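Local coordinates for protein ectonucleoside triphosphate diphosphohydrolase 4 (Homo sapiens, PDB 6WG5) that belongs to the GDA1/CD39 nucleoside phosphatase family, whose members share the two-lobed, sheet-based architecture of the actin-like ATPase superfamily, at residues A[232-237]-A[379-384]; A[328-333]-A[337-342]; A[133-138]-A[144-149]. All coordinates share one frame; numbering follows the deposited sequence.

Contact 1: residues A[232-237]-A[379-384]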
ATOM      1  N   ILE A 232      -2.737   2.967  -6.092  1.00 24.02           N
ATOM      2  CA  ILE A 232      -2.238   2.121  -7.169  1.00 24.61           C
ATOM      3  C   ILE A 232      -0.779   2.474  -7.412  1.00 26.13           C
ATOM      4  O   ILE A 232      -0.415   3.654  -7.463  1.00 22.61           O
ATOM      5  CB  ILE A 232      -3.070   2.291  -8.459  1.00 19.79           C
ATOM      6  CG1 ILE A 232      -2.504   1.416  -9.578  1.00 25.07           C
ATOM      7  CG2 ILE A 232      -3.097   3.748  -8.889  1.00 19.52           C
ATOM      8  CD1 ILE A 232      -3.392   1.336 -10.807  1.00 26.11           C
ATOM      9  N   ALA A 233       0.058   1.448  -7.559  1.00 26.53           N
ATOM     10  CA  ALA A 233       1.473   1.657  -7.835  1.00 25.46           C
ATOM     11  C   ALA A 233       1.978   0.543  -8.738  1.00 27.31           C
ATOM     12  O   ALA A 233       1.711  -0.635  -8.477  1.00 24.61           O
ATOM     13  CB  ALA A 233       2.291   1.703  -6.542  1.00 24.54           C
ATOM     14  N   TYR A 234       2.708   0.913  -9.788  1.00 19.53           N
ATOM     15  CA  TYR A 234       3.283  -0.084 -10.678  1.00 21.90           C
ATOM     16  C   TYR A 234       4.449   0.521 -11.446  1.00 22.50           C
ATOM     17  O   TYR A 234       4.606   1.741 -11.523  1.00 20.80           O
ATOM     18  CB  TYR A 234       2.237  -0.642 -11.646  1.00 24.32           C
ATOM     19  CG  TYR A 234       1.497   0.408 -12.439  1.00 23.31           C
ATOM     20  CD1 TYR A 234       1.934   0.794 -13.698  1.00 22.92           C
ATOM     21  CD2 TYR A 234       0.351   1.001 -11.934  1.00 23.96           C
ATOM     22  CE1 TYR A 234       1.252   1.747 -14.427  1.00 23.88           C
ATOM     23  CE2 TYR A 234      -0.337   1.953 -12.655  1.00 22.26           C
ATOM     24  CZ  TYR A 234       0.117   2.323 -13.899  1.00 24.60           C
ATOM     25  OH  TYR A 234      -0.576   3.276 -14.612  1.00 30.64           O
ATOM     26  N   GLU A 235       5.263  -0.363 -12.015  1.00 22.77           N
ATOM     27  CA  GLU A 235       6.415   0.052 -12.797  1.00 20.47           C
ATOM     28  C   GLU A 235       5.989   0.420 -14.210  1.00 25.88           C
ATOM     29  O   GLU A 235       5.107  -0.215 -14.794  1.00 28.58           O
ATOM     30  CB  GLU A 235       7.456  -1.067 -12.847  1.00 21.91           C
ATOM     31  CG  GLU A 235       8.679  -0.738 -13.694  1.00 24.93           C
ATOM     32  CD  GLU A 235       9.632  -1.909 -13.834  1.00 26.33           C
ATOM     33  OE1 GLU A 235       9.374  -2.968 -13.223  1.00 28.35           O
ATOM     34  OE2 GLU A 235      10.637  -1.770 -14.564  1.00 27.62           O
ATOM     35  N   VAL A 236       6.627   1.450 -14.754  1.00 28.73           N
ATOM     36  CA  VAL A 236       6.411   1.866 -16.137  1.00 30.32           C
ATOM     37  C   VAL A 236       7.669   1.507 -16.921  1.00 34.69           C
ATOM     38  O   VAL A 236       8.606   2.316 -16.989  1.00 37.14           O
ATOM     39  CB  VAL A 236       6.094   3.365 -16.222  1.00 30.89           C
ATOM     40  CG1 VAL A 236       5.773   3.764 -17.653  1.00 31.88           C
ATOM     41  CG2 VAL A 236       4.938   3.712 -15.292  1.00 30.93           C
ATOM     42  N   PRO A 237       7.745   0.314 -17.520  1.00 39.02           N
ATOM     43  CA  PRO A 237       9.026  -0.107 -18.114  1.00 40.25           C
ATOM     44  C   PRO A 237       9.390   0.655 -19.373  1.00 36.89           C
ATOM     45  O   PRO A 237      10.564   0.995 -19.566  1.00 33.68           O
ATOM     46  CB  PRO A 237       8.809  -1.604 -18.403  1.00 36.22           C
ATOM     47  CG  PRO A 237       7.506  -1.970 -17.750  1.00 37.89           C
ATOM     48  CD  PRO A 237       6.709  -0.718 -17.674  1.00 35.79           C
ATOM     49  N   SER A 379       1.850  -8.122 -17.576  1.00 39.97           N
ATOM     50  CA  SER A 379       1.845  -7.438 -16.290  1.00 32.51           C
ATOM     51  C   SER A 379       1.202  -8.345 -15.250  1.00 33.68           C
ATOM     52  O   SER A 379       0.610  -9.378 -15.576  1.00 31.66           O
ATOM     53  CB  SER A 379       1.102  -6.102 -16.376  1.00 34.63           C
ATOM     54  OG  SER A 379      -0.285  -6.304 -16.581  1.00 35.64           O
ATOM     55  N   GLU A 380       1.334  -7.945 -13.987  1.00 28.35           N
ATOM     56  CA  GLU A 380       0.688  -8.634 -12.878  1.00 23.08           C
ATOM     57  C   GLU A 380       0.512  -7.644 -11.736  1.00 27.15           C
ATOM     58  O   GLU A 380       1.323  -6.732 -11.559  1.00 26.86           O
ATOM     59  CB  GLU A 380       1.491  -9.855 -12.415  1.00 23.21           C
ATOM     60  CG  GLU A 380       2.885  -9.531 -11.904  1.00 28.62           C
ATOM     61  CD  GLU A 380       3.685 -10.774 -11.557  1.00 32.51           C
ATOM     62  OE1 GLU A 380       3.215 -11.568 -10.713  1.00 30.17           O
ATOM     63  OE2 GLU A 380       4.783 -10.957 -12.132  1.00 33.03           O
ATOM     64  N   PHE A 381      -0.559  -7.835 -10.967  1.00 23.32           N
ATOM     65  CA  PHE A 381      -0.889  -6.956  -9.855  1.00 20.26           C
ATOM     66  C   PHE A 381      -1.337  -7.783  -8.662  1.00 22.45           C
ATOM     67  O   PHE A 381      -1.914  -8.862  -8.814  1.00 22.52           O
ATOM     68  CB  PHE A 381      -2.004  -5.966 -10.219  1.00 19.97           C
ATOM     69  CG  PHE A 381      -1.535  -4.782 -11.014  1.00 21.56           C
ATOM     70  CD1 PHE A 381      -1.354  -3.551 -10.403  1.00 19.26           C
ATOM     71  CD2 PHE A 381      -1.283  -4.895 -12.370  1.00 17.17           C
ATOM     72  CE1 PHE A 381      -0.929  -2.454 -11.130  1.00 18.47           C
ATOM     73  CE2 PHE A 381      -0.858  -3.802 -13.103  1.00 21.58           C
ATOM     74  CZ  PHE A 381      -0.680  -2.581 -12.481  1.00 18.73           C
ATOM     75  N   TYR A 382      -1.064  -7.260  -7.470  1.00 25.95           N
ATOM     76  CA  TYR A 382      -1.647  -7.756  -6.232  1.00 21.65           C
ATOM     77  C   TYR A 382      -2.716  -6.780  -5.760  1.00 20.71           C
ATOM     78  O   TYR A 382      -2.537  -5.560  -5.855  1.00 26.01           O
ATOM     79  CB  TYR A 382      -0.587  -7.928  -5.142  1.00 20.97           C
ATOM     80  CG  TYR A 382       0.186  -9.222  -5.226  1.00 27.57           C
ATOM     81  CD1 TYR A 382      -0.014 -10.235  -4.297  1.00 27.56           C
ATOM     82  CD2 TYR A 382       1.117  -9.432  -6.232  1.00 34.35           C
ATOM     83  CE1 TYR A 382       0.694 -11.420  -4.369  1.00 33.00           C
ATOM     84  CE2 TYR A 382       1.827 -10.615  -6.313  1.00 37.52           C
ATOM     85  CZ  TYR A 382       1.612 -11.605  -5.380  1.00 37.69           C
ATOM     86  OH  TYR A 382       2.321 -12.784  -5.461  1.00 44.90           O
ATOM     87  N   GLY A 383      -3.825  -7.317  -5.260  1.00 18.00           N
ATOM     88  CA  GLY A 383      -4.916  -6.517  -4.729  1.00 13.73           C
ATOM     89  C   GLY A 383      -5.034  -6.719  -3.227  1.00 18.29           C
ATOM     90  O   GLY A 383      -5.153  -7.849  -2.752  1.00 23.48           O
ATOM     91  N   PHE A 384      -4.997  -5.611  -2.495  1.00 22.25           N
ATOM     92  CA  PHE A 384      -5.012  -5.637  -1.040  1.00 18.27           C
ATOM     93  C   PHE A 384      -6.270  -4.962  -0.509  1.00 18.46           C
ATOM     94  O   PHE A 384      -7.019  -4.314  -1.243  1.00 20.51           O
ATOM     95  CB  PHE A 384      -3.764  -4.955  -0.470  1.00 16.61           C
ATOM     96  CG  PHE A 384      -2.484  -5.664  -0.802  1.00 19.55           C
ATOM     97  CD1 PHE A 384      -2.114  -6.809  -0.116  1.00 23.34           C
ATOM     98  CD2 PHE A 384      -1.649  -5.187  -1.798  1.00 19.39           C
ATOM     99  CE1 PHE A 384      -0.935  -7.465  -0.420  1.00 22.83           C
ATOM    100  CE2 PHE A 384      -0.473  -5.838  -2.104  1.00 20.42           C
ATOM    101  CZ  PHE A 384      -0.115  -6.978  -1.414  1.00 23.42           C
TER

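Contact 2: residues A[328-333]-A[337-342]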
ATOM      1  N   ASP A 328     -32.498   0.155   5.633  1.00 38.63           N
ATOM      2  CA  ASP A 328     -31.444   1.047   6.090  1.00 38.91           C
ATOM      3  C   ASP A 328     -31.993   2.466   6.094  1.00 35.33           C
ATOM      4  O   ASP A 328     -33.065   2.739   5.546  1.00 41.70           O
ATOM      5  CB  ASP A 328     -30.199   0.938   5.192  1.00 41.59           C
ATOM      6  CG  ASP A 328     -28.974   1.602   5.796  1.00 48.41           C
ATOM      7  OD1 ASP A 328     -28.894   1.694   7.040  1.00 50.16           O
ATOM      8  OD2 ASP A 328     -28.085   2.026   5.024  1.00 49.86           O
ATOM      9  N   GLU A 329     -31.256   3.380   6.721  1.00 43.81           N
ATOM     10  CA  GLU A 329     -31.694   4.766   6.779  1.00 49.08           C
ATOM     11  C   GLU A 329     -30.484   5.689   6.798  1.00 48.02           C
ATOM     12  O   GLU A 329     -29.416   5.333   7.303  1.00 48.70           O
ATOM     13  CB  GLU A 329     -32.583   5.017   8.004  1.00 54.85           C
ATOM     14  CG  GLU A 329     -31.891   4.808   9.338  1.00 66.31           C
ATOM     15  CD  GLU A 329     -32.872   4.733  10.494  1.00 75.15           C
ATOM     16  OE1 GLU A 329     -33.995   4.224  10.291  1.00 74.73           O
ATOM     17  OE2 GLU A 329     -32.522   5.184  11.606  1.00 80.75           O
ATOM     18  N   ILE A 330     -30.669   6.878   6.229  1.00 39.35           N
ATOM     19  CA  ILE A 330     -29.651   7.921   6.183  1.00 36.50           C
ATOM     20  C   ILE A 330     -30.093   9.048   7.103  1.00 38.32           C
ATOM     21  O   ILE A 330     -31.203   9.573   6.957  1.00 43.27           O
ATOM     22  CB  ILE A 330     -29.439   8.445   4.753  1.00 31.64           C
ATOM     23  CG1 ILE A 330     -29.085   7.296   3.806  1.00 30.31           C
ATOM     24  CG2 ILE A 330     -28.348   9.512   4.731  1.00 30.93           C
ATOM     25  CD1 ILE A 330     -29.116   7.686   2.344  1.00 29.28           C
ATOM     26  N   GLN A 331     -29.230   9.419   8.044  1.00 49.71           N
ATOM     27  CA  GLN A 331     -29.500  10.502   8.980  1.00 49.21           C
ATOM     28  C   GLN A 331     -28.494  11.617   8.748  1.00 48.67           C
ATOM     29  O   GLN A 331     -27.282  11.378   8.768  1.00 51.00           O
ATOM     30  CB  GLN A 331     -29.433  10.007  10.425  1.00 55.01           C
ATOM     31  CG  GLN A 331     -30.708   9.317  10.875  1.00 66.78           C
ATOM     32  CD  GLN A 331     -30.451   8.170  11.831  1.00 78.10           C
ATOM     33  OE1 GLN A 331     -29.436   8.140  12.529  1.00 80.04           O
ATOM     34  NE2 GLN A 331     -31.370   7.213  11.860  1.00 82.28           N
ATOM     35  N   GLN A 332     -28.998  12.829   8.530  1.00 56.14           N
ATOM     36  CA  GLN A 332     -28.151  13.938   8.115  1.00 59.04           C
ATOM     37  C   GLN A 332     -28.913  15.235   8.334  1.00 61.08           C
ATOM     38  O   GLN A 332     -30.037  15.383   7.843  1.00 61.16           O
ATOM     39  CB  GLN A 332     -27.749  13.770   6.643  1.00 58.47           C
ATOM     40  CG  GLN A 332     -26.548  14.577   6.195  1.00 60.99           C
ATOM     41  CD  GLN A 332     -25.971  14.054   4.891  1.00 61.87           C
ATOM     42  OE1 GLN A 332     -25.744  12.852   4.738  1.00 58.52           O
ATOM     43  NE2 GLN A 332     -25.745  14.952   3.940  1.00 63.81           N
ATOM     44  N   ASN A 333     -28.308  16.163   9.076  1.00 77.18           N
ATOM     45  CA  ASN A 333     -28.934  17.445   9.401  1.00 77.78           C
ATOM     46  C   ASN A 333     -30.218  17.256  10.203  1.00 76.95           C
ATOM     47  O   ASN A 333     -31.152  18.055  10.097  1.00 74.64           O
ATOM     48  CB  ASN A 333     -29.221  18.262   8.137  1.00 79.03           C
ATOM     49  CG  ASN A 333     -27.972  18.538   7.323  1.00 83.94           C
ATOM     50  OD1 ASN A 333     -26.871  18.624   7.865  1.00 89.20           O
ATOM     51  ND2 ASN A 333     -28.140  18.683   6.012  1.00 82.40           N
ATOM     52  N   ILE A 337     -33.779   9.658   5.949  1.00 34.71           N
ATOM     53  CA  ILE A 337     -34.238   9.093   4.688  1.00 33.98           C
ATOM     54  C   ILE A 337     -34.168   7.581   4.808  1.00 33.59           C
ATOM     55  O   ILE A 337     -33.161   7.038   5.274  1.00 32.83           O
ATOM     56  CB  ILE A 337     -33.398   9.598   3.500  1.00 32.51           C
ATOM     57  CG1 ILE A 337     -33.515  11.121   3.380  1.00 33.08           C
ATOM     58  CG2 ILE A 337     -33.831   8.925   2.202  1.00 31.90           C
ATOM     59  CD1 ILE A 337     -34.939  11.632   3.198  1.00 34.51           C
ATOM     60  N   TYR A 338     -35.235   6.908   4.394  1.00 35.71           N
ATOM     61  CA  TYR A 338     -35.358   5.467   4.547  1.00 36.32           C
ATOM     62  C   TYR A 338     -35.090   4.772   3.219  1.00 36.02           C
ATOM     63  O   TYR A 338     -35.538   5.228   2.162  1.00 34.38           O
ATOM     64  CB  TYR A 338     -36.747   5.102   5.070  1.00 37.60           C
ATOM     65  CG  TYR A 338     -37.055   5.735   6.407  1.00 41.88           C
ATOM     66  CD1 TYR A 338     -36.635   5.141   7.591  1.00 42.22           C
ATOM     67  CD2 TYR A 338     -37.755   6.932   6.487  1.00 45.07           C
ATOM     68  CE1 TYR A 338     -36.908   5.719   8.817  1.00 49.00           C
ATOM     69  CE2 TYR A 338     -38.034   7.517   7.710  1.00 49.66           C
ATOM     70  CZ  TYR A 338     -37.608   6.907   8.871  1.00 53.41           C
ATOM     71  OH  TYR A 338     -37.883   7.485  10.090  1.00 55.94           O
ATOM     72  N   LEU A 339     -34.350   3.668   3.285  1.00 32.79           N
ATOM     73  CA  LEU A 339     -33.968   2.904   2.110  1.00 31.70           C
ATOM     74  C   LEU A 339     -34.440   1.463   2.255  1.00 32.30           C
ATOM     75  O   LEU A 339     -34.695   0.977   3.360  1.00 33.23           O
ATOM     76  CB  LEU A 339     -32.446   2.919   1.901  1.00 34.36           C
ATOM     77  CG  LEU A 339     -31.692   4.219   2.195  1.00 36.33           C
ATOM     78  CD1 LEU A 339     -30.198   4.010   1.993  1.00 39.29           C
ATOM     79  CD2 LEU A 339     -32.189   5.361   1.324  1.00 34.81           C
ATOM     80  N   ARG A 340     -34.551   0.784   1.115  1.00 33.21           N
ATOM     81  CA  ARG A 340     -34.795  -0.651   1.087  1.00 34.96           C
ATOM     82  C   ARG A 340     -33.962  -1.249  -0.034  1.00 36.35           C
ATOM     83  O   ARG A 340     -34.024  -0.776  -1.173  1.00 36.03           O
ATOM     84  CB  ARG A 340     -36.276  -0.975   0.878  1.00 40.47           C
ATOM     85  CG  ARG A 340     -36.636  -2.417   1.201  1.00 49.58           C
ATOM     86  CD  ARG A 340     -37.667  -2.957   0.227  1.00 52.25           C
ATOM     87  NE  ARG A 340     -38.854  -2.111   0.158  1.00 56.10           N
ATOM     88  CZ  ARG A 340     -39.691  -2.078  -0.877  1.00 62.65           C
ATOM     89  NH1 ARG A 340     -40.745  -1.274  -0.849  1.00 66.50           N
ATOM     90  NH2 ARG A 340     -39.471  -2.835  -1.945  1.00 65.93           N
ATOM     91  N   GLY A 341     -33.184  -2.279   0.289  1.00 30.09           N
ATOM     92  CA  GLY A 341     -32.278  -2.863  -0.685  1.00 28.94           C
ATOM     93  C   GLY A 341     -33.015  -3.741  -1.679  1.00 30.73           C
ATOM     94  O   GLY A 341     -33.837  -4.580  -1.296  1.00 31.96           O
ATOM     95  N   THR A 342     -32.719  -3.549  -2.964  1.00 39.26           N
ATOM     96  CA  THR A 342     -33.260  -4.390  -4.022  1.00 37.87           C
ATOM     97  C   THR A 342     -32.223  -5.347  -4.597  1.00 34.80           C
ATOM     98  O   THR A 342     -32.552  -6.127  -5.496  1.00 39.06           O
ATOM     99  CB  THR A 342     -33.850  -3.523  -5.142  1.00 38.41           C
ATOM    100  OG1 THR A 342     -32.845  -2.647  -5.665  1.00 40.26           O
ATOM    101  CG2 THR A 342     -35.011  -2.695  -4.614  1.00 39.22           C
TER

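Contact 3: residues A[133-138]-A[144-149]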
ATOM      1  N   ALA A 133       0.562  10.121   7.445  1.00 65.34           N
ATOM      2  CA  ALA A 133      -0.554  11.047   7.282  1.00 68.19           C
ATOM      3  C   ALA A 133      -0.766  11.920   8.514  1.00 73.47           C
ATOM      4  O   ALA A 133      -1.222  13.063   8.389  1.00 72.04           O
ATOM      5  CB  ALA A 133      -1.832  10.272   6.964  1.00 69.91           C
ATOM      6  N   GLY A 134      -0.454  11.406   9.705  1.00 78.15           N
ATOM      7  CA  GLY A 134      -0.681  12.183  10.911  1.00 75.79           C
ATOM      8  C   GLY A 134       0.065  13.504  10.907  1.00 76.43           C
ATOM      9  O   GLY A 134      -0.468  14.532  11.332  1.00 79.67           O
ATOM     10  N   MET A 135       1.308  13.494  10.427  1.00 77.25           N
ATOM     11  CA  MET A 135       2.137  14.692  10.406  1.00 78.17           C
ATOM     12  C   MET A 135       1.990  15.499   9.124  1.00 81.74           C
ATOM     13  O   MET A 135       2.369  16.676   9.103  1.00 85.63           O
ATOM     14  CB  MET A 135       3.609  14.310  10.586  1.00 75.23           C
ATOM     15  CG  MET A 135       3.950  13.802  11.977  1.00 76.12           C
ATOM     16  SD  MET A 135       4.362  15.133  13.121  1.00 82.18           S
ATOM     17  CE  MET A 135       5.934  15.683  12.452  1.00 80.15           C
ATOM     18  N   ARG A 136       1.450  14.898   8.063  1.00 75.96           N
ATOM     19  CA  ARG A 136       1.341  15.597   6.786  1.00 75.29           C
ATOM     20  C   ARG A 136       0.362  16.761   6.870  1.00 74.99           C
ATOM     21  O   ARG A 136       0.576  17.805   6.240  1.00 73.72           O
ATOM     22  CB  ARG A 136       0.911  14.619   5.694  1.00 72.79           C
ATOM     23  CG  ARG A 136       1.919  14.442   4.575  1.00 65.83           C
ATOM     24  CD  ARG A 136       1.478  13.328   3.642  1.00 64.56           C
ATOM     25  NE  ARG A 136       2.181  12.076   3.908  1.00 63.02           N
ATOM     26  CZ  ARG A 136       1.664  10.864   3.725  1.00 67.02           C
ATOM     27  NH1 ARG A 136       0.418  10.718   3.291  1.00 71.69           N
ATOM     28  NH2 ARG A 136       2.393   9.789   3.991  1.00 66.79           N
ATOM     29  N   ILE A 137      -0.721  16.604   7.639  1.00 82.55           N
ATOM     30  CA  ILE A 137      -1.754  17.634   7.715  1.00 90.11           C
ATOM     31  C   ILE A 137      -1.503  18.641   8.828  1.00 93.91           C
ATOM     32  O   ILE A 137      -2.313  19.559   9.010  1.00 94.12           O
ATOM     33  CB  ILE A 137      -3.160  17.018   7.893  1.00 92.26           C
ATOM     34  CG1 ILE A 137      -3.161  15.959   8.999  1.00 92.15           C
ATOM     35  CG2 ILE A 137      -3.649  16.438   6.569  1.00 88.61           C
ATOM     36  CD1 ILE A 137      -4.543  15.443   9.358  1.00 93.18           C
ATOM     37  N   LEU A 138      -0.412  18.506   9.578  1.00 90.57           N
ATOM     38  CA  LEU A 138      -0.053  19.538  10.535  1.00 89.38           C
ATOM     39  C   LEU A 138       0.533  20.745   9.810  1.00 87.89           C
ATOM     40  O   LEU A 138       1.049  20.622   8.697  1.00 82.83           O
ATOM     41  CB  LEU A 138       0.962  19.009  11.545  1.00 85.42           C
ATOM     42  CG  LEU A 138       0.524  17.970  12.582  1.00 82.76           C
ATOM     43  CD1 LEU A 138       1.568  17.886  13.690  1.00 78.47           C
ATOM     44  CD2 LEU A 138      -0.848  18.282  13.166  1.00 84.16           C
ATOM     45  N   LYS A 144       8.268  20.714  11.685  1.00 79.58           N
ATOM     46  CA  LYS A 144       9.686  20.925  11.947  1.00 79.55           C
ATOM     47  C   LYS A 144       9.988  20.920  13.440  1.00 82.25           C
ATOM     48  O   LYS A 144      11.062  20.471  13.856  1.00 82.15           O
ATOM     49  CB  LYS A 144      10.139  22.241  11.316  1.00 79.78           C
ATOM     50  CG  LYS A 144      11.644  22.453  11.323  1.00 81.18           C
ATOM     51  CD  LYS A 144      12.012  23.818  10.763  1.00 86.55           C
ATOM     52  CE  LYS A 144      13.515  24.045  10.795  1.00 86.26           C
ATOM     53  NZ  LYS A 144      13.868  25.340  11.441  1.00 85.70           N
ATOM     54  N   ALA A 145       9.056  21.414  14.260  1.00 85.70           N
ATOM     55  CA  ALA A 145       9.274  21.425  15.703  1.00 86.83           C
ATOM     56  C   ALA A 145       9.453  20.012  16.244  1.00 85.44           C
ATOM     57  O   ALA A 145      10.323  19.766  17.086  1.00 82.39           O
ATOM     58  CB  ALA A 145       8.104  22.118  16.402  1.00 90.22           C
ATOM     59  N   ILE A 146       8.640  19.069  15.765  1.00 85.58           N
ATOM     60  CA  ILE A 146       8.698  17.701  16.270  1.00 81.74           C
ATOM     61  C   ILE A 146       9.995  17.027  15.838  1.00 79.08           C
ATOM     62  O   ILE A 146      10.690  16.406  16.652  1.00 79.16           O
ATOM     63  CB  ILE A 146       7.460  16.914  15.801  1.00 81.78           C
ATOM     64  CG1 ILE A 146       6.215  17.426  16.533  1.00 81.40           C
ATOM     65  CG2 ILE A 146       7.645  15.412  16.027  1.00 80.73           C
ATOM     66  CD1 ILE A 146       4.907  16.908  15.978  1.00 81.85           C
ATOM     67  N   LEU A 147      10.335  17.126  14.551  1.00 74.14           N
ATOM     68  CA  LEU A 147      11.565  16.510  14.063  1.00 73.24           C
ATOM     69  C   LEU A 147      12.772  16.998  14.852  1.00 75.45           C
ATOM     70  O   LEU A 147      13.660  16.210  15.197  1.00 72.45           O
ATOM     71  CB  LEU A 147      11.760  16.810  12.576  1.00 69.81           C
ATOM     72  CG  LEU A 147      10.589  16.556  11.625  1.00 67.65           C
ATOM     73  CD1 LEU A 147      10.932  17.077  10.238  1.00 71.24           C
ATOM     74  CD2 LEU A 147      10.228  15.082  11.572  1.00 60.54           C
ATOM     75  N   GLU A 148      12.819  18.300  15.146  1.00 87.32           N
ATOM     76  CA  GLU A 148      13.987  18.868  15.813  1.00 87.57           C
ATOM     77  C   GLU A 148      14.118  18.354  17.242  1.00 85.23           C
ATOM     78  O   GLU A 148      15.233  18.113  17.717  1.00 82.72           O
ATOM     79  CB  GLU A 148      13.908  20.393  15.786  1.00 92.66           C
ATOM     80  CG  GLU A 148      14.785  21.022  14.714  1.00 94.54           C
ATOM     81  CD  GLU A 148      14.416  22.464  14.423  1.00103.42           C
ATOM     82  OE1 GLU A 148      13.244  22.838  14.642  1.00110.20           O
ATOM     83  OE2 GLU A 148      15.300  23.225  13.977  1.00105.95           O
ATOM     84  N   ASP A 149      12.997  18.179  17.946  1.00 77.20           N
ATOM     85  CA  ASP A 149      13.069  17.625  19.294  1.00 86.24           C
ATOM     86  C   ASP A 149      13.607  16.200  19.264  1.00 81.77           C
ATOM     87  O   ASP A 149      14.381  15.800  20.140  1.00 77.69           O
ATOM     88  CB  ASP A 149      11.695  17.668  19.960  1.00 99.68           C
ATOM     89  CG  ASP A 149      11.761  17.356  21.446  1.00110.98           C
ATOM     90  OD1 ASP A 149      12.822  17.600  22.060  1.00113.18           O
ATOM     91  OD2 ASP A 149      10.755  16.869  22.002  1.00112.92           O
TER

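Contact 1: residues A[232-237]-A[379-384]
Phe381 reaches across to Tyr234, and its ring supplies most of what the two strands share. Strands 229-235 and 381-385 belong to one mixed sheet but are not adjacent in it. Strand 221-225 lies between them, so the short axes stay 9.0 Å apart and no backbone hydrogen bond links the two segments; the contact is made by long side chains. The far end of the Phe381 ring does the touching: its CZ lies 3.6 Å from Tyr234 CB, and its CE1 is 3.8 Å from Tyr234 CD2, an atom that approaches the phenylalanine at its edge. The two rings meet obliquely, with centroids 5.6 Å apart and planes at 64°. The strand itself points Tyr234 CB at Phe381, and a chi1 of 54°, with CG between the backbone N and the carbonyl carbon, then swings CG and CD2 to the same ring. Ile232 completes the group more loosely, its extended CG1 branch coming to 4.5 Å from Phe381 CE1 while also lying in the plane of the tyrosine ring, at its edge.

Phenylalanine suits this spot because it is long enough to span the gap and asks for no polar partner; beyond the contact it meets Phe459 edge-to-face. Tyrosine differs by carrying a hydroxyl, and its ring also meets Tyr274. With every touching residue buried and no hydrogen bond or charge pair between the segments, the link rests on van der Waals contact and exclusion of water, while the Tyr234 hydroxyl is satisfied by Pro372 O.

Contact 2: residues A[328-333]-A[337-342]
Ile330 and Leu339 meet because Ile330 CG1 and Leu339 CG each lie beside their own backbone N, anti to the carbonyl carbon (chi1 -56° in Ile330), and Ile330 then runs on extended to bring CD1 within 3.8 Å of Leu339 CD1. They sit diagonally across a beta hairpin made by strands 327-332 and 335-341. Strand 335-341 is the middle member of a small three-stranded sheet and pairs with strand 317-319 along its other edge. Two hydrogen-bonded antiparallel pairs, Asp328 with Leu339 and Ile330 with Ile337, flank the non-hydrogen-bonded pair Glu329 with Tyr338. The Ile330-Ile337 pair is regular, with Ile330 N 2.7 Å from Ile337 O and Ile337 N 2.8 Å from Ile330 O. At Asp328 the ladder is less even: Leu339 N reaches Asp328 O at 2.8 Å, but the return bond from Asp328 N to Leu339 O is 3.3 Å.

The face with Ile330, Ile337 and Leu339 is largely apolar, and branched aliphatic residues suit its buried positions: Ile330 touches Glu291 and Ile337 touches Phe295 of helix 283-296, while Leu339 rests on Tyr317 of strand 317-319. Asp328 shares that face beside Leu339; its carboxylate is suited to a salt bridge with Lys440, made through OD1. Glu329 and Tyr338 project from the other face, where Glu329 is exposed and a charged residue is at home. Their side chains run side by side in the same direction, the carboxylate turned 81° from the ring plane, with Glu329 OE1 3.6 Å from Tyr338 CE1. Between the two hydrogen-bonded pairs, Glu329 CA makes a bent C-H...O contact with Ile337 O, 3.1 Å from carbon to oxygen.

Contact 3: residues A[133-138]-A[144-149]
Met135 and Ile146 reach toward each other tip to tip, joining the short helix 133-136 to the longer helix 140-157, and they form the close-packed part of the contact. Met135 starts with CG beside its backbone N, then bends twice (chi2 -87°, chi3 -69°), which curls the thioether end onto the isoleucine. Its SD lies 3.4 Å from Ile146 CD1, and its CE sits 3.9 Å from Ile146 CB, so sulfur and methyl meet both the end and the root of one side chain. A flexible, unbranched methionine can follow such a curved path, while beta-branched Ile146 offers a broad apolar surface to it.

Towards its margins the contact thins. Leu138 comes in at about a right angle to Ile146, with CD1 4.2 Å from Ile146 CD1, and Leu147 CD2 is 4.4 Å from Met135 CE. Both leucines are partly exposed. On the solvent side of helix 140-157, Lys144 and Glu148, one turn apart, suit the surface by charge: Lys144 NZ and Glu148 OE2 form a salt bridge 3.6 Å long. Outside the two segments, Ile92 also touches Met135, and Val102 of helix 102-105 touches Ile146.

The helices lie in the connection between the parallel, neighbouring strands 127-131 and 167-169, an arrangement typical of a beta-alpha-beta crossover in an alpha/beta fold.

How the contacts relate
Along the chain contact 3 comes first, within the helical connection that leaves strand 127-131 of one mixed sheet. Contact 1 follows in a second mixed sheet, and the chain between its two strands carries the whole of contact 2, a hairpin of a separate three-stranded sheet. No two contacts touch: centres are about 31 Å apart for contacts 1 and 3, about 37 Å for contacts 1 and 2, and about 40 Å for contacts 2 and 3. Contact 1 is the most central, and contact 2 the most peripheral. The two large sheets are consistent with the paired lobes of actin-like folds, the hairpin lying in the long connection between strands 270-279 and 381-385.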